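Local atomic coordinates of metallo-beta-lactamase domain-containing protein (Enterococcus faecalis, PDB entry 2AZ4), a protein that is of unknown function but carries two zinc ions in a metallo-beta-lactamase fold and is probably a hydrolase, perhaps an RNA-binding exonuclease. Residues Leu212-Gly217 against Val399-His404; Pro276-Leu281 against Glu296-Tyr301; Ile391-Glu396 against Asn413-Arg418. All coordinates share one frame; numbering follows the deposited sequence.

How the contacts relate
Contacts 1 and 3 are neighbours, with centres about 10 Å apart, whereas contact 2 lies on the other side of the chain's centre, its own centre about 41 Å from that of contact 1. Contacts 1 and 2 each join parallel strands in buried settings: 212-217 with 399-404 inside the sheet that leads to the zinc site, and 276-281 with 296-301 at the border of a separate parallel sheet. Contact 3 is a surface contact, made by side-chain packing round a tyrosine instead of a backbone ladder. It shares elements with contact 1: helix 385-395 packs on Met215 of strand 212-216, and strand 417-418 lies beside strand 399-403.

Contact 1 of 3, residues Leu212-Gly217 against Val399-His404; sequences LLMMEG and VLVPIH. With ZN (zinc ion), chain D.
Strands 212-216 and 399-403 run parallel, their axes 4.6 Å apart at closest approach and inclined at 28°, and backbone hydrogen bonds pass back and forth between Leu213 and Met215 on one strand and Val399, Val401 and Ile403 on the other. Leu213 N to Val399 O (2.9 Å) and Val401 N to Leu213 O (2.8 Å) are both almost straight at hydrogen. On one face, Leu212 lays CD1 obliquely against two valines, 3.5 Å from Val401 CG2 and also touching Val399 CG1. Further along, Met214 CG lies beside Val401 CB, both side chains pointing the same way. The other face is built round Leu400 CD2, which meets Leu213 CD2 at 3.9 Å and also touches Met215 CB. Helix 385-395 packs over this face, with Leu388, Ile391 and Ile392 against Met215, while Val9 and Phe11 of strand 7-13 meet Met214 from the other sheet. This is the layered core of the metallo-beta-lactamase fold, in which strand ends deliver metal ligands. Strand 399-403 ends at His404, whose NE2 binds the zinc ion at 2.3 Å; two waters, Asp96, His97 and Asp189 complete the site. Where the strands end, Gly217 N donates to His404 O at 3.1 Å, from well above the carbonyl plane, tying the ends of the two strands together just behind the ligand. Glu216 CB sits 4.0 Å from His404 CB, at the edge of the imidazole. With CG between backbone N and carbonyl carbon (chi1 67°), the glutamate turns its carboxylate away from Ile403; OE1 accepts from His382 and from Leu190 N, and OE2 from Val218 N.

Contact 2 of 3, residues Pro276-Leu281 against Glu296-Tyr301; sequences PRTVVL and EVRYYY
Arg298 and Thr278 meet at the border of a parallel six-stranded sheet, where strand 298-300 is the outermost strand and strand 278-282 its neighbour; with helix 283-293 between them they form a beta-alpha-beta unit. Followed outward, the Arg298 side chain first sets CB near Val280 CG2 (4.1 Å) and Val279 O. CG lies anti to the carbonyl carbon (chi1 -70°), and from there the chain runs extended to NE, taking it back along the neighbouring strand. CD reaches Thr278 CG2 at 3.5 Å, the two side chains crossing at about a right angle. The same methyl then approaches NE, CZ and NH1 of the guanidinium obliquely. At the tip, NH1 donates to water 3, which lies in the guanidinium plane at its edge. Arg298 N also donates to this water, and the water in turn donates to Val279 O at 2.7 Å. It thus bridges the strands where they have not yet closed into direct pairing.

Beyond it, Leu281 N donates to Arg298 O at 2.9 Å, 168° at hydrogen. Opposite the arginine, Leu281 packs with Val297, CD1 to CG1 at 3.9 Å, and Ile272 of helix 265-274 touches both residues. The Tyr300 ring approaches the Leu281 carbonyl obliquely, although the position of that oxygen is less certain; the tyrosine hydroxyl is hydrogen-bonded to Gln331 O on strand 328-331. On the face that carries Arg298, Val280 CG1 rests 3.6 Å from Tyr299 N.

Contact 3 of 3, residues Ile391-Glu396 against Asn413-Arg418; sequences IIALIE and NPYGER
Tyr415 lies against the last turn of helix 385-395, projecting from a type I beta turn, Asn413 to Gly416, that leads into the edge strand 417-418. One face of its ring receives Glu396 CG in a CH-pi contact, 4.0 Å from the centroid and 18° off the ring normal. The glutamate's extended chain continues past the rim, leaving OE1 3.6 Å from Tyr415 CD1 and the carboxylate plane turned 54° from the ring. Toward the ring's far end, Ala393 CB touches Tyr415 OH at 3.4 Å. Ile392 CG2 fills the angle between ring and turn, 4.1 Å from Tyr415 CD2 and 3.8 Å from Asn413 OD1. Pro414 CB lies over the other face of the ring, so Glu396 and Pro414 flank it on opposite faces.

Around this first shell, Glu396 leaves helical geometry with positive phi, directly after the helix, while its N still donates the helical hydrogen bond to Ile392 O. Its OE2 makes a long, weak ion pair with Lys208. The turn is held by Asn413: OD1 accepts from Tyr415 N, an Asx turn, although the donor stands far above the amide's carbonyl plane. Asn413 ND2 is hydrogen-bonded to Pro397 O and, in the plane of its amide and nearly straight at hydrogen (176°), donates to Glu417 O at 2.9 Å.

Contact 1 of 3, residues Leu212-Gly217 against Val399-His404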
loop_
_atom_site.group_PDB
_atom_site.type_symbol
_atom_site.label_atom_id
_atom_site.label_comp_id
_atom_site.label_asym_id
_atom_site.label_seq_id
_atom_site.Cartn_x
_atom_site.Cartn_y
_atom_site.Cartn_z
ATOM N N LEU A 212 -23.197 -0.141 -5.667
ATOM C CA LEU A 212 -22.164 -0.968 -6.235
ATOM C C LEU A 212 -20.904 -0.866 -5.383
ATOM O O LEU A 212 -20.255 0.191 -5.340
ATOM C CB LEU A 212 -21.895 -0.536 -7.678
ATOM C CG LEU A 212 -21.011 -1.453 -8.514
ATOM C CD1 LEU A 212 -21.845 -2.602 -9.113
ATOM C CD2 LEU A 212 -20.377 -0.621 -9.613
ATOM N N LEU A 213 -20.588 -1.966 -4.699
ATOM C CA LEU A 213 -19.421 -2.065 -3.839
ATOM C C LEU A 213 -18.297 -2.806 -4.551
ATOM O O LEU A 213 -18.363 -4.026 -4.720
ATOM C CB LEU A 213 -19.782 -2.786 -2.531
ATOM C CG LEU A 213 -18.654 -3.002 -1.500
ATOM C CD1 LEU A 213 -18.112 -1.666 -1.090
ATOM C CD2 LEU A 213 -19.183 -3.735 -0.266
ATOM N N MET A 214 -17.278 -2.056 -4.958
ATOM C CA MET A 214 -16.071 -2.593 -5.571
ATOM C C MET A 214 -15.055 -2.879 -4.461
ATOM O O MET A 214 -14.436 -1.964 -3.936
ATOM C CB MET A 214 -15.520 -1.622 -6.638
ATOM C CG MET A 214 -16.479 -1.428 -7.848
ATOM S SD MET A 214 -16.224 0.029 -8.893
ATOM C CE MET A 214 -16.626 1.319 -7.727
ATOM N N MET A 215 -14.912 -4.155 -4.106
ATOM C CA MET A 215 -14.213 -4.569 -2.887
ATOM C C MET A 215 -13.091 -5.582 -3.100
ATOM O O MET A 215 -13.270 -6.591 -3.795
ATOM C CB MET A 215 -15.233 -5.114 -1.869
ATOM C CG MET A 215 -14.638 -5.724 -0.585
ATOM S SD MET A 215 -15.972 -6.008 0.606
ATOM C CE MET A 215 -15.053 -6.691 1.981
ATOM N N GLU A 216 -11.947 -5.323 -2.458
ATOM C CA GLU A 216 -10.818 -6.238 -2.454
ATOM C C GLU A 216 -11.142 -7.615 -1.857
ATOM O O GLU A 216 -12.061 -7.762 -1.029
ATOM C CB GLU A 216 -9.622 -5.624 -1.703
ATOM C CG GLU A 216 -9.869 -5.449 -0.220
ATOM C CD GLU A 216 -8.764 -6.051 0.623
ATOM O OE1 GLU A 216 -8.015 -5.276 1.247
ATOM O OE2 GLU A 216 -8.646 -7.299 0.678
ATOM N N GLY A 217 -10.397 -8.618 -2.319
ATOM C CA GLY A 217 -10.520 -9.981 -1.820
ATOM C C GLY A 217 -9.164 -10.642 -1.724
ATOM O O GLY A 217 -8.966 -11.774 -2.177
ATOM N N VAL A 399 -25.275 -4.400 -4.977
ATOM C CA VAL A 399 -24.475 -5.200 -5.889
ATOM C C VAL A 399 -23.027 -5.187 -5.403
ATOM O O VAL A 399 -22.473 -4.124 -5.104
ATOM C CB VAL A 399 -24.511 -4.663 -7.342
ATOM C CG1 VAL A 399 -23.742 -5.605 -8.255
ATOM C CG2 VAL A 399 -25.966 -4.477 -7.861
ATOM N N LEU A 400 -22.432 -6.371 -5.331
ATOM C CA LEU A 400 -21.042 -6.551 -4.909
ATOM C C LEU A 400 -20.186 -6.912 -6.115
ATOM O O LEU A 400 -20.555 -7.806 -6.898
ATOM C CB LEU A 400 -20.979 -7.670 -3.857
ATOM C CG LEU A 400 -19.862 -7.934 -2.822
ATOM C CD1 LEU A 400 -19.252 -9.301 -3.011
ATOM C CD2 LEU A 400 -18.794 -6.830 -2.635
ATOM N N VAL A 401 -19.042 -6.226 -6.268
ATOM C CA VAL A 401 -18.080 -6.568 -7.305
ATOM C C VAL A 401 -16.724 -6.942 -6.684
ATOM O O VAL A 401 -15.974 -6.038 -6.310
ATOM C CB VAL A 401 -17.849 -5.366 -8.289
ATOM C CG1 VAL A 401 -16.950 -5.781 -9.467
ATOM C CG2 VAL A 401 -19.140 -4.808 -8.778
ATOM N N PRO A 402 -16.405 -8.253 -6.548
ATOM C CA PRO A 402 -15.053 -8.563 -6.096
ATOM C C PRO A 402 -13.987 -8.103 -7.095
ATOM O O PRO A 402 -14.156 -8.251 -8.322
ATOM C CB PRO A 402 -15.057 -10.091 -5.985
ATOM C CG PRO A 402 -16.536 -10.452 -5.839
ATOM C CD PRO A 402 -17.205 -9.481 -6.722
ATOM N N ILE A 403 -12.922 -7.513 -6.547
ATOM C CA ILE A 403 -11.745 -7.092 -7.306
ATOM C C ILE A 403 -10.531 -7.352 -6.427
ATOM O O ILE A 403 -10.689 -7.735 -5.280
ATOM C CB ILE A 403 -11.793 -5.597 -7.672
ATOM C CG1 ILE A 403 -11.927 -4.732 -6.394
ATOM C CG2 ILE A 403 -12.875 -5.346 -8.718
ATOM C CD1 ILE A 403 -11.776 -3.240 -6.620
ATOM N N HIS A 404 -9.332 -7.178 -6.988
ATOM C CA HIS A 404 -8.092 -7.335 -6.234
ATOM C C HIS A 404 -8.126 -8.697 -5.513
ATOM O O HIS A 404 -7.987 -8.781 -4.286
ATOM C CB HIS A 404 -7.950 -6.156 -5.248
ATOM C CG HIS A 404 -6.543 -5.725 -4.989
ATOM N ND1 HIS A 404 -5.632 -5.500 -6.000
ATOM C CD2 HIS A 404 -5.906 -5.424 -3.833
ATOM C CE1 HIS A 404 -4.487 -5.100 -5.473
ATOM N NE2 HIS A 404 -4.630 -5.047 -4.158
HETATM ZN ZN ZN D . -3.177 -3.843 -2.859
HETATM O O HOH W 1 -1.202 -3.070 -1.878
HETATM O O HOH W 2 -2.393 -5.762 -1.772
#

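Contact 2 of 3, residues Pro276-Leu281 against Glu296-Tyr301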
loop_
_atom_site.group_PDB
_atom_site.type_symbol
_atom_site.label_atom_id
_atom_site.label_comp_id
_atom_site.label_asym_id
_atom_site.label_seq_id
_atom_site.Cartn_x
_atom_site.Cartn_y
_atom_site.Cartn_z
ATOM N N PRO A 276 10.612 -1.389 25.458
ATOM C CA PRO A 276 11.380 -1.146 26.688
ATOM C C PRO A 276 12.764 -0.565 26.394
ATOM O O PRO A 276 13.208 0.335 27.125
ATOM C CB PRO A 276 11.521 -2.543 27.306
ATOM C CG PRO A 276 10.406 -3.344 26.716
ATOM C CD PRO A 276 10.230 -2.809 25.330
ATOM N N ARG A 277 13.424 -1.059 25.339
ATOM C CA ARG A 277 14.731 -0.514 24.916
ATOM C C ARG A 277 14.524 0.711 24.049
ATOM O O ARG A 277 13.560 0.771 23.282
ATOM C CB ARG A 277 15.527 -1.528 24.084
ATOM C CG ARG A 277 16.021 -2.744 24.819
ATOM C CD ARG A 277 16.791 -3.602 23.859
ATOM N NE ARG A 277 17.163 -4.892 24.425
ATOM C CZ ARG A 277 18.211 -5.610 24.022
ATOM N NH1 ARG A 277 18.994 -5.181 23.029
ATOM N NH2 ARG A 277 18.471 -6.764 24.607
ATOM N N THR A 278 15.449 1.669 24.151
ATOM C CA THR A 278 15.503 2.811 23.251
ATOM C C THR A 278 15.562 2.349 21.805
ATOM O O THR A 278 16.443 1.594 21.432
ATOM C CB THR A 278 16.754 3.670 23.505
ATOM O OG1 THR A 278 16.760 4.129 24.860
ATOM C CG2 THR A 278 16.794 4.858 22.555
ATOM N N VAL A 279 14.639 2.839 20.994
ATOM C CA VAL A 279 14.589 2.506 19.576
ATOM C C VAL A 279 15.492 3.422 18.767
ATOM O O VAL A 279 15.528 4.626 19.023
ATOM C CB VAL A 279 13.143 2.614 19.037
ATOM C CG1 VAL A 279 13.082 2.269 17.557
ATOM C CG2 VAL A 279 12.227 1.679 19.833
ATOM N N VAL A 280 16.197 2.834 17.787
ATOM C CA VAL A 280 17.030 3.589 16.842
ATOM C C VAL A 280 16.650 3.166 15.422
ATOM O O VAL A 280 16.708 1.987 15.077
ATOM C CB VAL A 280 18.559 3.368 17.098
ATOM C CG1 VAL A 280 19.396 4.320 16.266
ATOM C CG2 VAL A 280 18.886 3.565 18.563
ATOM N N LEU A 281 16.251 4.117 14.604
ATOM C CA LEU A 281 15.828 3.795 13.235
ATOM C C LEU A 281 16.880 4.230 12.197
ATOM O O LEU A 281 17.717 5.097 12.473
ATOM C CB LEU A 281 14.465 4.440 12.913
ATOM C CG LEU A 281 13.201 4.082 13.736
ATOM C CD1 LEU A 281 11.902 4.754 13.234
ATOM C CD2 LEU A 281 12.985 2.570 13.813
ATOM N N GLU A 296 10.311 12.462 17.140
ATOM C CA GLU A 296 11.753 12.516 17.022
ATOM C C GLU A 296 12.328 11.310 17.720
ATOM O O GLU A 296 12.122 11.119 18.916
ATOM C CB GLU A 296 12.307 13.807 17.595
ATOM C CG GLU A 296 11.929 15.019 16.751
ATOM C CD GLU A 296 12.834 16.189 16.980
ATOM O OE1 GLU A 296 12.348 17.208 17.521
ATOM O OE2 GLU A 296 14.027 16.098 16.616
ATOM N N VAL A 297 12.991 10.463 16.944
ATOM C CA VAL A 297 13.568 9.243 17.465
ATOM C C VAL A 297 15.056 9.251 17.118
ATOM O O VAL A 297 15.460 9.915 16.162
ATOM C CB VAL A 297 12.830 7.986 16.874
ATOM C CG1 VAL A 297 13.014 7.879 15.339
ATOM C CG2 VAL A 297 13.274 6.696 17.562
ATOM N N ARG A 298 15.852 8.506 17.879
ATOM C CA ARG A 298 17.272 8.264 17.557
ATOM C C ARG A 298 17.400 7.515 16.231
ATOM O O ARG A 298 16.488 6.796 15.813
ATOM C CB ARG A 298 17.998 7.529 18.706
ATOM C CG ARG A 298 18.197 8.406 19.947
ATOM C CD ARG A 298 18.525 7.561 21.189
ATOM N NE ARG A 298 18.547 8.384 22.400
ATOM C CZ ARG A 298 17.465 8.796 23.077
ATOM N NH1 ARG A 298 16.227 8.485 22.673
ATOM N NH2 ARG A 298 17.625 9.552 24.158
ATOM N N TYR A 299 18.516 7.721 15.541
ATOM C CA TYR A 299 18.682 7.183 14.204
ATOM C C TYR A 299 20.142 6.976 13.871
ATOM O O TYR A 299 21.004 7.517 14.530
ATOM C CB TYR A 299 18.078 8.138 13.168
ATOM C CG TYR A 299 18.770 9.492 13.147
ATOM C CD1 TYR A 299 19.843 9.751 12.282
ATOM C CD2 TYR A 299 18.352 10.515 13.999
ATOM C CE1 TYR A 299 20.460 10.996 12.271
ATOM C CE2 TYR A 299 18.969 11.742 14.011
ATOM C CZ TYR A 299 20.000 11.994 13.123
ATOM O OH TYR A 299 20.609 13.233 13.150
ATOM N N TYR A 300 20.388 6.198 12.823
ATOM C CA TYR A 300 21.715 6.055 12.236
ATOM C C TYR A 300 21.581 6.193 10.726
ATOM O O TYR A 300 20.512 5.925 10.144
ATOM C CB TYR A 300 22.384 4.729 12.629
ATOM C CG TYR A 300 21.828 3.533 11.919
ATOM C CD1 TYR A 300 22.548 2.907 10.903
ATOM C CD2 TYR A 300 20.555 3.037 12.248
ATOM C CE1 TYR A 300 22.025 1.799 10.250
ATOM C CE2 TYR A 300 20.022 1.942 11.597
ATOM C CZ TYR A 300 20.752 1.337 10.598
ATOM O OH TYR A 300 20.221 0.262 9.935
ATOM N N TYR A 301 22.657 6.653 10.105
ATOM C CA TYR A 301 22.736 6.741 8.656
ATOM C C TYR A 301 23.238 5.452 8.050
ATOM O O TYR A 301 24.281 4.927 8.447
ATOM C CB TYR A 301 23.664 7.872 8.254
ATOM C CG TYR A 301 23.036 9.220 8.423
ATOM C CD1 TYR A 301 22.049 9.657 7.527
ATOM C CD2 TYR A 301 23.444 10.076 9.437
ATOM C CE1 TYR A 301 21.463 10.904 7.660
ATOM C CE2 TYR A 301 22.866 11.345 9.581
ATOM C CZ TYR A 301 21.870 11.736 8.668
ATOM O OH TYR A 301 21.277 12.957 8.782
HETATM O O HOH W 3 15.096 7.024 20.248
#

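Contact 3 of 3, residues Ile391-Glu396 against Asn413-Arg418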
loop_
_atom_site.group_PDB
_atom_site.type_symbol
_atom_site.label_atom_id
_atom_site.label_comp_id
_atom_site.label_asym_id
_atom_site.label_seq_id
_atom_site.Cartn_x
_atom_site.Cartn_y
_atom_site.Cartn_z
ATOM N N ILE A 391 -17.535 -6.884 6.752
ATOM C CA ILE A 391 -17.587 -5.573 6.098
ATOM C C ILE A 391 -18.811 -5.530 5.192
ATOM O O ILE A 391 -19.565 -4.580 5.233
ATOM C CB ILE A 391 -16.279 -5.254 5.327
ATOM C CG1 ILE A 391 -15.155 -4.936 6.336
ATOM C CG2 ILE A 391 -16.493 -4.101 4.336
ATOM C CD1 ILE A 391 -13.707 -4.998 5.763
ATOM N N ILE A 392 -19.000 -6.584 4.408
ATOM C CA ILE A 392 -20.172 -6.712 3.516
ATOM C C ILE A 392 -21.463 -6.678 4.334
ATOM O O ILE A 392 -22.407 -5.984 3.963
ATOM C CB ILE A 392 -20.098 -8.000 2.671
ATOM C CG1 ILE A 392 -18.873 -7.955 1.738
ATOM C CG2 ILE A 392 -21.425 -8.232 1.864
ATOM C CD1 ILE A 392 -18.394 -9.290 1.259
ATOM N N ALA A 393 -21.471 -7.379 5.475
ATOM C CA ALA A 393 -22.622 -7.346 6.387
ATOM C C ALA A 393 -22.933 -5.936 6.895
ATOM O O ALA A 393 -24.094 -5.525 6.895
ATOM C CB ALA A 393 -22.439 -8.336 7.548
ATOM N N LEU A 394 -21.912 -5.176 7.306
ATOM C CA LEU A 394 -22.134 -3.802 7.758
ATOM C C LEU A 394 -22.642 -2.866 6.667
ATOM O O LEU A 394 -23.466 -1.994 6.937
ATOM C CB LEU A 394 -20.885 -3.217 8.437
ATOM C CG LEU A 394 -20.494 -3.765 9.811
ATOM C CD1 LEU A 394 -19.012 -3.526 10.034
ATOM C CD2 LEU A 394 -21.324 -3.126 10.904
ATOM N N ILE A 395 -22.173 -3.053 5.439
ATOM C CA ILE A 395 -22.553 -2.167 4.331
ATOM C C ILE A 395 -23.893 -2.556 3.667
ATOM O O ILE A 395 -24.679 -1.683 3.324
ATOM C CB ILE A 395 -21.433 -2.124 3.253
ATOM C CG1 ILE A 395 -20.211 -1.364 3.779
ATOM C CG2 ILE A 395 -21.935 -1.531 1.942
ATOM C CD1 ILE A 395 -18.932 -1.654 2.996
ATOM N N GLU A 396 -24.118 -3.857 3.493
ATOM C CA GLU A 396 -25.312 -4.405 2.806
ATOM C C GLU A 396 -25.395 -3.826 1.387
ATOM O O GLU A 396 -26.299 -3.037 1.078
ATOM C CB GLU A 396 -26.613 -4.176 3.610
ATOM C CG GLU A 396 -26.588 -4.660 5.087
ATOM C CD GLU A 396 -27.965 -4.547 5.760
ATOM O OE1 GLU A 396 -28.925 -5.114 5.198
ATOM O OE2 GLU A 396 -28.103 -3.883 6.830
ATOM N N ASN A 413 -22.382 -11.981 -1.525
ATOM C CA ASN A 413 -23.293 -10.938 -1.082
ATOM C C ASN A 413 -24.675 -11.506 -0.683
ATOM O O ASN A 413 -25.542 -11.660 -1.539
ATOM C CB ASN A 413 -23.458 -9.891 -2.178
ATOM C CG ASN A 413 -24.249 -8.685 -1.725
ATOM O OD1 ASN A 413 -24.420 -8.433 -0.520
ATOM N ND2 ASN A 413 -24.723 -7.902 -2.692
ATOM N N PRO A 414 -24.867 -11.823 0.616
ATOM C CA PRO A 414 -26.181 -12.216 1.138
ATOM C C PRO A 414 -27.262 -11.160 0.920
ATOM O O PRO A 414 -28.436 -11.487 0.942
ATOM C CB PRO A 414 -25.925 -12.374 2.648
ATOM C CG PRO A 414 -24.475 -12.679 2.753
ATOM C CD PRO A 414 -23.838 -11.854 1.679
ATOM N N TYR A 415 -26.868 -9.915 0.695
ATOM C CA TYR A 415 -27.793 -8.800 0.740
ATOM C C TYR A 415 -28.317 -8.370 -0.616
ATOM O O TYR A 415 -29.212 -7.534 -0.697
ATOM C CB TYR A 415 -27.130 -7.623 1.476
ATOM C CG TYR A 415 -26.654 -8.067 2.824
ATOM C CD1 TYR A 415 -27.553 -8.190 3.884
ATOM C CD2 TYR A 415 -25.326 -8.458 3.029
ATOM C CE1 TYR A 415 -27.142 -8.646 5.128
ATOM C CE2 TYR A 415 -24.901 -8.927 4.280
ATOM C CZ TYR A 415 -25.823 -9.013 5.322
ATOM O OH TYR A 415 -25.449 -9.465 6.568
ATOM N N GLY A 416 -27.776 -8.942 -1.677
ATOM C CA GLY A 416 -28.143 -8.508 -3.024
ATOM C C GLY A 416 -27.475 -9.344 -4.079
ATOM O O GLY A 416 -27.321 -10.555 -3.918
ATOM N N GLU A 417 -27.075 -8.692 -5.163
ATOM C CA GLU A 417 -26.503 -9.382 -6.308
ATOM C C GLU A 417 -24.977 -9.281 -6.320
ATOM O O GLU A 417 -24.381 -8.608 -5.469
ATOM C CB GLU A 417 -27.110 -8.853 -7.618
ATOM C CG GLU A 417 -28.366 -9.613 -8.091
ATOM C CD GLU A 417 -28.060 -10.971 -8.764
ATOM O OE1 GLU A 417 -26.857 -11.337 -8.919
ATOM O OE2 GLU A 417 -29.038 -11.672 -9.148
ATOM N N ARG A 418 -24.362 -9.983 -7.267
ATOM C CA ARG A 418 -22.921 -9.987 -7.426
ATOM C C ARG A 418 -22.547 -9.992 -8.898
ATOM O O ARG A 418 -23.217 -10.642 -9.712
ATOM C CB ARG A 418 -22.310 -11.201 -6.735
ATOM C CG ARG A 418 -20.793 -11.226 -6.768
ATOM C CD ARG A 418 -20.267 -12.408 -6.003
ATOM N NE ARG A 418 -20.523 -13.667 -6.692
ATOM C CZ ARG A 418 -20.155 -14.865 -6.234
ATOM N NH1 ARG A 418 -19.510 -14.976 -5.079
ATOM N NH2 ARG A 418 -20.425 -15.958 -6.937
#